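Alpha-L-arabinosidase (Xanthomonas axonopodis pv. citri, PDB 6D25) probably hydrolyses terminal alpha-L-arabinofuranosyl residues from arabinoxylans, including internally di-substituted ones, as a trimeric family GH51 arabinofuranosidase. Local coordinates at residues Glu202-Gly207 / Gly240-Asp245; His247-Met252 / Thr303-Ile308; Ile308-Asp313 / Ala363-Met368. All coordinates share one frame; numbering follows the deposited sequence.

Interaction 1. Residues Glu202-Gly207 / Gly240-Asp245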
loop_
_atom_site.group_PDB
_atom_site.type_symbol
_atom_site.label_atom_id
_atom_site.label_comp_id
_atom_site.label_asym_id
_atom_site.label_seq_id
_atom_site.Cartn_x
_atom_site.Cartn_y
_atom_site.Cartn_z
ATOM N N GLU A 202 11.919 11.470 1.399
ATOM C CA GLU A 202 11.104 12.593 0.866
ATOM C C GLU A 202 9.661 12.098 0.573
ATOM O O GLU A 202 9.095 12.346 -0.496
ATOM C CB GLU A 202 11.783 13.241 -0.365
ATOM C CG GLU A 202 13.133 13.967 -0.095
ATOM C CD GLU A 202 13.485 15.221 -0.944
ATOM O OE1 GLU A 202 12.760 15.502 -1.950
ATOM O OE2 GLU A 202 14.505 15.980 -0.585
ATOM N N LEU A 203 9.014 11.445 1.541
ATOM C CA LEU A 203 7.681 10.859 1.298
ATOM C C LEU A 203 6.631 11.959 1.105
ATOM O O LEU A 203 5.590 11.681 0.523
ATOM C CB LEU A 203 7.310 9.926 2.459
ATOM C CG LEU A 203 8.162 8.654 2.586
ATOM C CD1 LEU A 203 7.552 7.668 3.546
ATOM C CD2 LEU A 203 8.368 7.970 1.264
ATOM N N TRP A 204 6.892 13.171 1.589
ATOM C CA TRP A 204 6.004 14.330 1.391
ATOM C C TRP A 204 6.068 14.810 -0.064
ATOM O O TRP A 204 5.228 15.598 -0.452
ATOM C CB TRP A 204 6.304 15.501 2.351
ATOM C CG TRP A 204 7.739 15.601 2.728
ATOM C CD1 TRP A 204 8.318 15.121 3.867
ATOM C CD2 TRP A 204 8.805 16.141 1.926
ATOM N NE1 TRP A 204 9.673 15.292 3.805
ATOM C CE2 TRP A 204 9.995 15.921 2.629
ATOM C CE3 TRP A 204 8.854 16.819 0.702
ATOM C CZ2 TRP A 204 11.231 16.337 2.139
ATOM C CZ3 TRP A 204 10.073 17.195 0.192
ATOM C CH2 TRP A 204 11.241 16.961 0.907
ATOM N N GLY A 205 7.041 14.354 -0.839
ATOM C CA GLY A 205 7.272 14.849 -2.210
ATOM C C GLY A 205 7.469 13.697 -3.188
ATOM O O GLY A 205 6.546 12.924 -3.426
ATOM N N CYS A 206 8.697 13.538 -3.686
ATOM C CA CYS A 206 8.989 12.581 -4.771
ATOM C C CYS A 206 8.768 11.120 -4.325
ATOM O O CYS A 206 8.597 10.246 -5.168
ATOM C CB CYS A 206 10.387 12.828 -5.362
ATOM S SG CYS A 206 11.710 12.589 -4.133
ATOM N N GLY A 207 8.717 10.840 -3.022
ATOM C CA GLY A 207 8.457 9.490 -2.525
ATOM C C GLY A 207 6.997 9.110 -2.436
ATOM O O GLY A 207 6.712 7.967 -1.980
ATOM N N GLY A 240 11.480 12.033 7.659
ATOM C CA GLY A 240 11.134 13.194 8.469
ATOM C C GLY A 240 10.851 14.427 7.617
ATOM O O GLY A 240 10.583 14.334 6.425
ATOM N N PRO A 241 10.843 15.618 8.252
ATOM C CA PRO A 241 10.379 16.840 7.660
ATOM C C PRO A 241 11.352 17.462 6.638
ATOM O O PRO A 241 12.576 17.258 6.688
ATOM C CB PRO A 241 10.277 17.785 8.839
ATOM C CG PRO A 241 11.372 17.322 9.755
ATOM C CD PRO A 241 11.309 15.809 9.616
ATOM N N SER A 242 10.772 18.231 5.743
ATOM C CA SER A 242 11.475 19.228 4.979
ATOM C C SER A 242 11.377 20.584 5.686
ATOM O O SER A 242 10.287 20.952 6.102
ATOM C CB SER A 242 10.859 19.398 3.616
ATOM O OG SER A 242 11.643 20.300 2.842
ATOM N N ASP A 243 12.483 21.327 5.796
ATOM C CA ASP A 243 12.436 22.719 6.213
ATOM C C ASP A 243 11.709 22.815 7.558
ATOM O O ASP A 243 12.036 22.077 8.472
ATOM C CB ASP A 243 11.806 23.633 5.155
ATOM C CG ASP A 243 12.478 23.604 3.796
ATOM O OD1 ASP A 243 13.646 23.182 3.735
ATOM O OD2 ASP A 243 11.826 24.025 2.784
ATOM N N ASP A 244 10.748 23.714 7.676
ATOM C CA ASP A 244 10.094 24.019 8.938
ATOM C C ASP A 244 8.731 23.296 9.020
ATOM O O ASP A 244 7.766 23.848 9.575
ATOM C CB ASP A 244 9.920 25.535 9.110
ATOM C CG ASP A 244 9.122 26.185 7.990
ATOM O OD1 ASP A 244 8.905 25.538 6.964
ATOM O OD2 ASP A 244 8.745 27.340 8.148
ATOM N N ASP A 245 8.639 22.068 8.522
ATOM C CA ASP A 245 7.381 21.301 8.590
ATOM C C ASP A 245 7.293 20.634 9.969
ATOM O O ASP A 245 7.538 19.416 10.125
ATOM C CB ASP A 245 7.276 20.281 7.446
ATOM C CG ASP A 245 5.904 19.615 7.315
ATOM O OD1 ASP A 245 5.022 19.890 8.139
ATOM O OD2 ASP A 245 5.802 18.767 6.407
HETATM O O HOH W 1 10.016 12.130 4.295
#

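Interaction 2. Residues His247-Met252 / Thr303-Ile308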
loop_
_atom_site.group_PDB
_atom_site.type_symbol
_atom_site.label_atom_id
_atom_site.label_comp_id
_atom_site.label_asym_id
_atom_site.label_seq_id
_atom_site.Cartn_x
_atom_site.Cartn_y
_atom_site.Cartn_z
ATOM N N HIS A 247 4.643 20.109 11.777
ATOM C CA HIS A 247 3.552 19.158 11.875
ATOM C C HIS A 247 4.045 17.749 11.501
ATOM O O HIS A 247 3.628 16.769 12.121
ATOM C CB HIS A 247 2.367 19.612 11.023
ATOM C CG HIS A 247 1.229 18.644 11.071
ATOM N ND1 HIS A 247 0.461 18.453 12.207
ATOM C CD2 HIS A 247 0.744 17.792 10.131
ATOM C CE1 HIS A 247 -0.508 17.581 11.905
ATOM N NE2 HIS A 247 -0.345 17.147 10.651
ATOM N N TRP A 248 4.909 17.643 10.524
ATOM C CA TRP A 248 5.442 16.357 10.119
ATOM C C TRP A 248 6.199 15.697 11.285
ATOM O O TRP A 248 5.950 14.525 11.638
ATOM C CB TRP A 248 6.357 16.527 8.908
ATOM C CG TRP A 248 6.779 15.215 8.322
ATOM C CD1 TRP A 248 7.669 14.313 8.832
ATOM C CD2 TRP A 248 6.202 14.601 7.162
ATOM N NE1 TRP A 248 7.715 13.207 8.025
ATOM C CE2 TRP A 248 6.822 13.350 7.007
ATOM C CE3 TRP A 248 5.219 14.991 6.250
ATOM C CZ2 TRP A 248 6.498 12.489 5.956
ATOM C CZ3 TRP A 248 4.888 14.137 5.221
ATOM C CH2 TRP A 248 5.539 12.919 5.074
ATOM N N THR A 249 7.100 16.457 11.916
ATOM C CA THR A 249 7.845 15.913 13.050
ATOM C C THR A 249 6.904 15.491 14.185
ATOM O O THR A 249 7.090 14.449 14.764
ATOM C CB THR A 249 8.835 16.964 13.581
ATOM O OG1 THR A 249 9.650 17.355 12.488
ATOM C CG2 THR A 249 9.705 16.435 14.699
ATOM N N GLU A 250 5.938 16.335 14.515
ATOM C CA GLU A 250 4.991 16.072 15.572
ATOM C C GLU A 250 4.297 14.711 15.328
ATOM O O GLU A 250 4.203 13.878 16.245
ATOM C CB GLU A 250 3.980 17.214 15.644
ATOM C CG GLU A 250 2.822 16.948 16.559
ATOM C CD GLU A 250 3.120 17.157 18.024
ATOM O OE1 GLU A 250 4.015 17.954 18.348
ATOM O OE2 GLU A 250 2.408 16.524 18.844
ATOM N N VAL A 251 3.760 14.502 14.122
ATOM C CA VAL A 251 2.993 13.288 13.883
ATOM C C VAL A 251 3.929 12.090 13.800
ATOM O O VAL A 251 3.597 11.041 14.351
ATOM C CB VAL A 251 2.104 13.422 12.630
ATOM C CG1 VAL A 251 1.437 12.106 12.281
ATOM C CG2 VAL A 251 1.072 14.516 12.853
ATOM N N MET A 252 5.046 12.190 13.098
ATOM C CA MET A 252 5.909 11.022 12.977
ATOM C C MET A 252 6.369 10.589 14.380
ATOM O O MET A 252 6.425 9.380 14.664
ATOM C CB MET A 252 7.167 11.270 12.141
ATOM C CG MET A 252 6.916 11.406 10.699
ATOM S SD MET A 252 6.250 9.899 9.854
ATOM C CE MET A 252 7.281 8.638 10.555
ATOM N N THR A 303 16.669 23.412 16.413
ATOM C CA THR A 303 16.174 23.739 17.734
ATOM C C THR A 303 14.714 23.329 17.849
ATOM O O THR A 303 14.315 22.641 18.792
ATOM C CB THR A 303 16.412 25.223 18.063
ATOM O OG1 THR A 303 17.837 25.396 18.013
ATOM C CG2 THR A 303 15.869 25.631 19.407
ATOM N N LYS A 304 13.916 23.781 16.907
ATOM C CA LYS A 304 12.461 23.596 16.986
ATOM C C LYS A 304 12.084 22.142 16.719
ATOM O O LYS A 304 11.211 21.617 17.428
ATOM C CB LYS A 304 11.746 24.576 16.061
ATOM C CG LYS A 304 11.756 25.987 16.616
ATOM C CD LYS A 304 11.104 27.025 15.762
ATOM C CE LYS A 304 11.171 28.377 16.448
ATOM N NZ LYS A 304 10.721 29.452 15.539
ATOM N N HIS A 305 12.678 21.502 15.724
ATOM C CA HIS A 305 12.408 20.052 15.523
ATOM C C HIS A 305 12.843 19.243 16.752
ATOM O O HIS A 305 12.126 18.328 17.157
ATOM C CB HIS A 305 13.082 19.529 14.252
ATOM C CG HIS A 305 12.444 19.991 12.976
ATOM N ND1 HIS A 305 11.115 19.707 12.662
ATOM C CD2 HIS A 305 12.955 20.681 11.931
ATOM C CE1 HIS A 305 10.838 20.234 11.484
ATOM N NE2 HIS A 305 11.947 20.828 11.012
ATOM N N SER A 306 13.997 19.578 17.354
ATOM C CA SER A 306 14.469 18.860 18.578
ATOM C C SER A 306 13.453 19.019 19.701
ATOM O O SER A 306 13.192 18.077 20.427
ATOM C CB SER A 306 15.836 19.362 19.021
ATOM O OG SER A 306 16.809 19.077 18.030
ATOM N N ALA A 307 12.892 20.202 19.869
ATOM C CA ALA A 307 11.979 20.413 20.991
ATOM C C ALA A 307 10.726 19.553 20.807
ATOM O O ALA A 307 10.154 19.026 21.787
ATOM C CB ALA A 307 11.641 21.884 21.126
ATOM N N ILE A 308 10.273 19.387 19.576
ATOM C CA ILE A 308 9.148 18.485 19.333
ATOM C C ILE A 308 9.548 17.033 19.644
ATOM O O ILE A 308 8.758 16.283 20.258
ATOM C CB ILE A 308 8.626 18.642 17.883
ATOM C CG1 ILE A 308 8.072 20.044 17.663
ATOM C CG2 ILE A 308 7.580 17.576 17.588
ATOM C CD1 ILE A 308 7.882 20.409 16.246
#

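Interaction 3. Residues Ile308-Asp313 / Ala363-Met368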
loop_
_atom_site.group_PDB
_atom_site.type_symbol
_atom_site.label_atom_id
_atom_site.label_comp_id
_atom_site.label_asym_id
_atom_site.label_seq_id
_atom_site.Cartn_x
_atom_site.Cartn_y
_atom_site.Cartn_z
ATOM N N ILE A 308 10.273 19.387 19.576
ATOM C CA ILE A 308 9.148 18.485 19.333
ATOM C C ILE A 308 9.548 17.033 19.644
ATOM O O ILE A 308 8.758 16.283 20.258
ATOM C CB ILE A 308 8.626 18.642 17.883
ATOM C CG1 ILE A 308 8.072 20.044 17.663
ATOM C CG2 ILE A 308 7.580 17.576 17.588
ATOM C CD1 ILE A 308 7.882 20.409 16.246
ATOM N N MET A 309 10.727 16.621 19.204
ATOM C CA MET A 309 11.205 15.269 19.480
ATOM C C MET A 309 11.324 15.044 20.994
ATOM O O MET A 309 11.011 13.952 21.455
ATOM C CB MET A 309 12.548 14.986 18.801
ATOM C CG MET A 309 12.436 15.009 17.306
ATOM S SD MET A 309 13.986 14.845 16.436
ATOM C CE MET A 309 14.240 13.057 16.501
ATOM N N ASP A 310 11.684 16.078 21.766
ATOM C CA ASP A 310 11.831 15.944 23.204
ATOM C C ASP A 310 10.494 15.599 23.867
ATOM O O ASP A 310 10.486 14.939 24.886
ATOM C CB ASP A 310 12.367 17.221 23.840
ATOM C CG ASP A 310 13.834 17.542 23.556
ATOM O OD1 ASP A 310 14.589 16.640 23.076
ATOM O OD2 ASP A 310 14.220 18.731 23.762
ATOM N N LYS A 311 9.368 16.054 23.304
ATOM C CA LYS A 311 8.059 15.802 23.914
ATOM C C LYS A 311 7.756 14.309 23.889
ATOM O O LYS A 311 7.140 13.843 24.804
ATOM C CB LYS A 311 6.918 16.471 23.141
ATOM C CG LYS A 311 6.993 17.973 23.052
ATOM C CD LYS A 311 5.953 18.546 22.094
ATOM C CE LYS A 311 4.633 17.798 22.026
ATOM N NZ LYS A 311 3.659 18.583 21.226
ATOM N N TYR A 312 8.150 13.601 22.838
ATOM C CA TYR A 312 7.801 12.188 22.685
ATOM C C TYR A 312 8.976 11.282 23.057
ATOM O O TYR A 312 8.748 10.133 23.393
ATOM C CB TYR A 312 7.340 11.914 21.247
ATOM C CG TYR A 312 6.056 12.650 20.943
ATOM C CD1 TYR A 312 4.866 12.232 21.513
ATOM C CD2 TYR A 312 6.063 13.818 20.198
ATOM C CE1 TYR A 312 3.688 12.929 21.314
ATOM C CE2 TYR A 312 4.889 14.514 19.982
ATOM C CZ TYR A 312 3.700 14.058 20.524
ATOM O OH TYR A 312 2.540 14.756 20.319
ATOM N N ASP A 313 10.188 11.823 23.010
ATOM C CA ASP A 313 11.410 11.051 23.197
ATOM C C ASP A 313 12.382 11.878 24.065
ATOM O O ASP A 313 13.429 12.308 23.594
ATOM C CB ASP A 313 12.006 10.698 21.846
ATOM C CG ASP A 313 13.378 10.052 21.911
ATOM O OD1 ASP A 313 13.579 9.220 22.809
ATOM O OD2 ASP A 313 14.217 10.413 21.079
ATOM N N ALA A 363 24.812 18.328 19.587
ATOM C CA ALA A 363 25.407 16.990 19.378
ATOM C C ALA A 363 24.657 15.908 20.160
ATOM O O ALA A 363 24.809 14.743 19.834
ATOM C CB ALA A 363 26.865 17.011 19.793
ATOM N N GLU A 364 23.910 16.254 21.201
ATOM C CA GLU A 364 23.172 15.177 21.916
ATOM C C GLU A 364 22.033 14.613 21.050
ATOM O O GLU A 364 21.757 13.402 21.122
ATOM C CB GLU A 364 22.640 15.571 23.295
ATOM C CG GLU A 364 22.127 16.983 23.389
ATOM C CD GLU A 364 23.238 18.041 23.410
ATOM O OE1 GLU A 364 23.308 18.866 22.397
ATOM O OE2 GLU A 364 24.076 18.002 24.405
ATOM N N ARG A 365 21.441 15.446 20.207
ATOM C CA ARG A 365 20.281 14.993 19.412
ATOM C C ARG A 365 20.689 14.752 17.961
ATOM O O ARG A 365 20.264 13.767 17.366
ATOM C CB ARG A 365 19.166 16.026 19.508
ATOM C CG ARG A 365 17.956 15.711 18.627
ATOM C CD ARG A 365 17.128 14.493 19.026
ATOM N NE ARG A 365 16.293 14.765 20.182
ATOM C CZ ARG A 365 15.418 13.889 20.679
ATOM N NH1 ARG A 365 15.294 12.698 20.099
ATOM N NH2 ARG A 365 14.659 14.220 21.731
ATOM N N VAL A 366 21.448 15.681 17.373
ATOM C CA VAL A 366 21.851 15.558 15.986
ATOM C C VAL A 366 23.107 14.690 15.919
ATOM O O VAL A 366 24.211 15.152 16.322
ATOM C CB VAL A 366 22.090 16.928 15.331
ATOM C CG1 VAL A 366 22.468 16.761 13.867
ATOM C CG2 VAL A 366 20.864 17.830 15.447
ATOM N N ARG A 367 22.936 13.462 15.443
ATOM C CA ARG A 367 24.022 12.490 15.538
ATOM C C ARG A 367 24.389 11.926 14.157
ATOM O O ARG A 367 25.299 11.092 14.073
ATOM C CB ARG A 367 23.624 11.356 16.491
ATOM C CG ARG A 367 23.330 11.851 17.901
ATOM C CD ARG A 367 23.262 10.802 18.979
ATOM N NE ARG A 367 22.207 9.860 18.851
ATOM C CZ ARG A 367 21.064 9.855 19.549
ATOM N NH1 ARG A 367 20.280 8.803 19.403
ATOM N NH2 ARG A 367 20.722 10.852 20.341
ATOM N N MET A 368 23.741 12.398 13.107
ATOM C CA MET A 368 24.106 12.063 11.728
ATOM C C MET A 368 23.725 13.243 10.821
ATOM O O MET A 368 22.728 13.921 11.065
ATOM C CB MET A 368 23.340 10.832 11.216
ATOM C CG MET A 368 23.545 9.572 12.061
ATOM S SD MET A 368 22.595 8.158 11.392
ATOM C CE MET A 368 23.512 7.908 9.865
HETATM O O HOH W 2 16.585 17.117 21.796
#

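Interaction 1. Residues Glu202-Gly207 / Gly240-Asp245
Trp204 and Ser242 make the tight half of this contact. The CB of Ser242 rests over one face of the indole, 3.7 Å from the centroid of the six-membered ring, in a CH-pi contact displaced toward the rim; the ring atom nearest Ser242 CB is Trp204 CZ2, at 3.4 Å. The backbone at Glu202 CA lies against the opposite face, so the flat ring is held between its own turn and the neighbouring loop. At the ring's edge, Trp204 NE1 donates to Gly240 O over 2.9 Å, with the acceptor 5° out of the indole plane. The bond is only moderately straight (146°), but together with the packing on the faces it fixes the rotation of the ring.

The rest of the interface is looser. A water accepts from Leu203 N and donates to Gly240 O, giving that carbonyl a second partner where the two backbones do not meet directly. The Ser242 to Asp245 turn, of type II', then carries Asp243 and the exposed Asp244 away from segment 202-207.

Leu203 and Trp204 occupy the central positions of a type I turn. Such loop-to-loop packing, following strands 196-199 and 235-238, is characteristic of the C-terminal rim of a (beta/alpha)8 barrel, the end at which glycosidases of clan GH-A hold their active site.

Interaction 2. Residues His247-Met252 / Thr303-Ile308
Thr249 takes a chi1 of -56°, which sets OG1 beside its backbone N and sends CG2 the other way, so that one side chain offers the facing helix a polar and an apolar branch. His305 likewise has its ring carbon CG beside the backbone N, and the end of its side chain comes nearer to Thr249 as the two cross at a slant. They meet at 2.8 Å between Thr249 OG1 and His305 ND1. With ND1 as donor the hydrogen bond is weak despite its length, because its angle is only 119°: the hydroxyl lies well away from the direction in which the ND1 hydrogen would point.

The methyl branch serves the apolar part. Thr249 CG2 lies 3.8 Å from CG2 of Ile308, one turn on from His305, and the same Ile308 CG2 comes within 3.6 Å of Glu250 CA. A bend at chi2 brings Glu250 OE1 across the Ile308 side chain, 3.7 Å from Ile308 CG2, the two chains at about a right angle. The carboxylate finds its polar partners further along helix 285-312: OE1 forms a salt bridge with Lys311, and the Tyr312 hydroxyl lies close to OE2, too close to be trusted in detail. The helices run nearly parallel, 22° between the short axes, and approach to 9.5 Å, as neighbouring outer helices of a barrel do.

The firmer bond of His305 goes from NE2 to the carbonyl oxygen of Asp243, so NE2 is probably protonated; whether ND1 also carries a proton, or instead accepts from the Thr249 hydroxyl, stays open. Between the two segments, then, apolar packing of Thr249 and Ile308 accompanies a weak polar link, while His305 and Glu250 find firmer partners outside.

Interaction 3. Residues Ile308-Asp313 / Ala363-Met368
Arg365 reaches across to the helix and spreads its guanidinium between Asp310 and Asp313. Arg365 NH2 donates to Asp310 OD1 at 2.8 Å along an almost straight line (168°), using the anti lone pair of that oxygen, and the same nitrogen gives a second bond to the backbone carbonyl, Asp313 O, at 2.9 Å. Arg365 NH1 meets Asp313 OD2 at 2.7 Å on its anti side, out of the carboxylate plane, so Asp313 is gripped end-on through one backbone and one side-chain oxygen. Accordingly the carboxylate of Asp313 stands steeply, at 71° to the guanidinium, against 33° for Asp310. Over one face sits Met309 CB, 3.6 Å from Arg365 CZ and close to the centre of the group, while Met309 CE lies 3.8 Å from Arg365 NH1. Arg365 NE donates to a water, and so every nitrogen of the group has a partner.

Bends at chi2 and chi3 curl the arginine chain into this position. In the second shell, Asp313 is held by the backbone: OD1 accepts from Lys317 N and OD2 from Val318 N, while Arg365 NH1 has Val318 O as a further partner. With two carboxylates close to one guanidinium, the positive charge is probably well stabilised in this buried place. Two residues on, Arg367 NH2 donates in plane to Glu364 O, tying the strand's Arg367 to the loop.

The network thus joins the C-terminal part of helix 285-312, and Asp313 after it, to Arg365 in the loop just before strand 366-371, beside the first residues of strand 319-325, at the N-terminal end of the barrel's strands.

The three contacts follow one another along the chain and step down one flank of the (beta/alpha)8 barrel. Interaction 1 joins loops at the C-terminal rim; 12 Å on, centre to centre, interaction 2 packs helix 246-256, which continues from the loop 240-245, against helix 285-312. Interaction 3 lies 9 Å further and shares Ile308 and helix 285-312 with it, while 1 and 3 are 18 Å apart and do not touch. His305 bridges to the rim loop, and Glu250 to the far end of helix 285-312. The middle contact thus lies between the rim, where enzymes of this family bind substrate, and the opposite end of the strands.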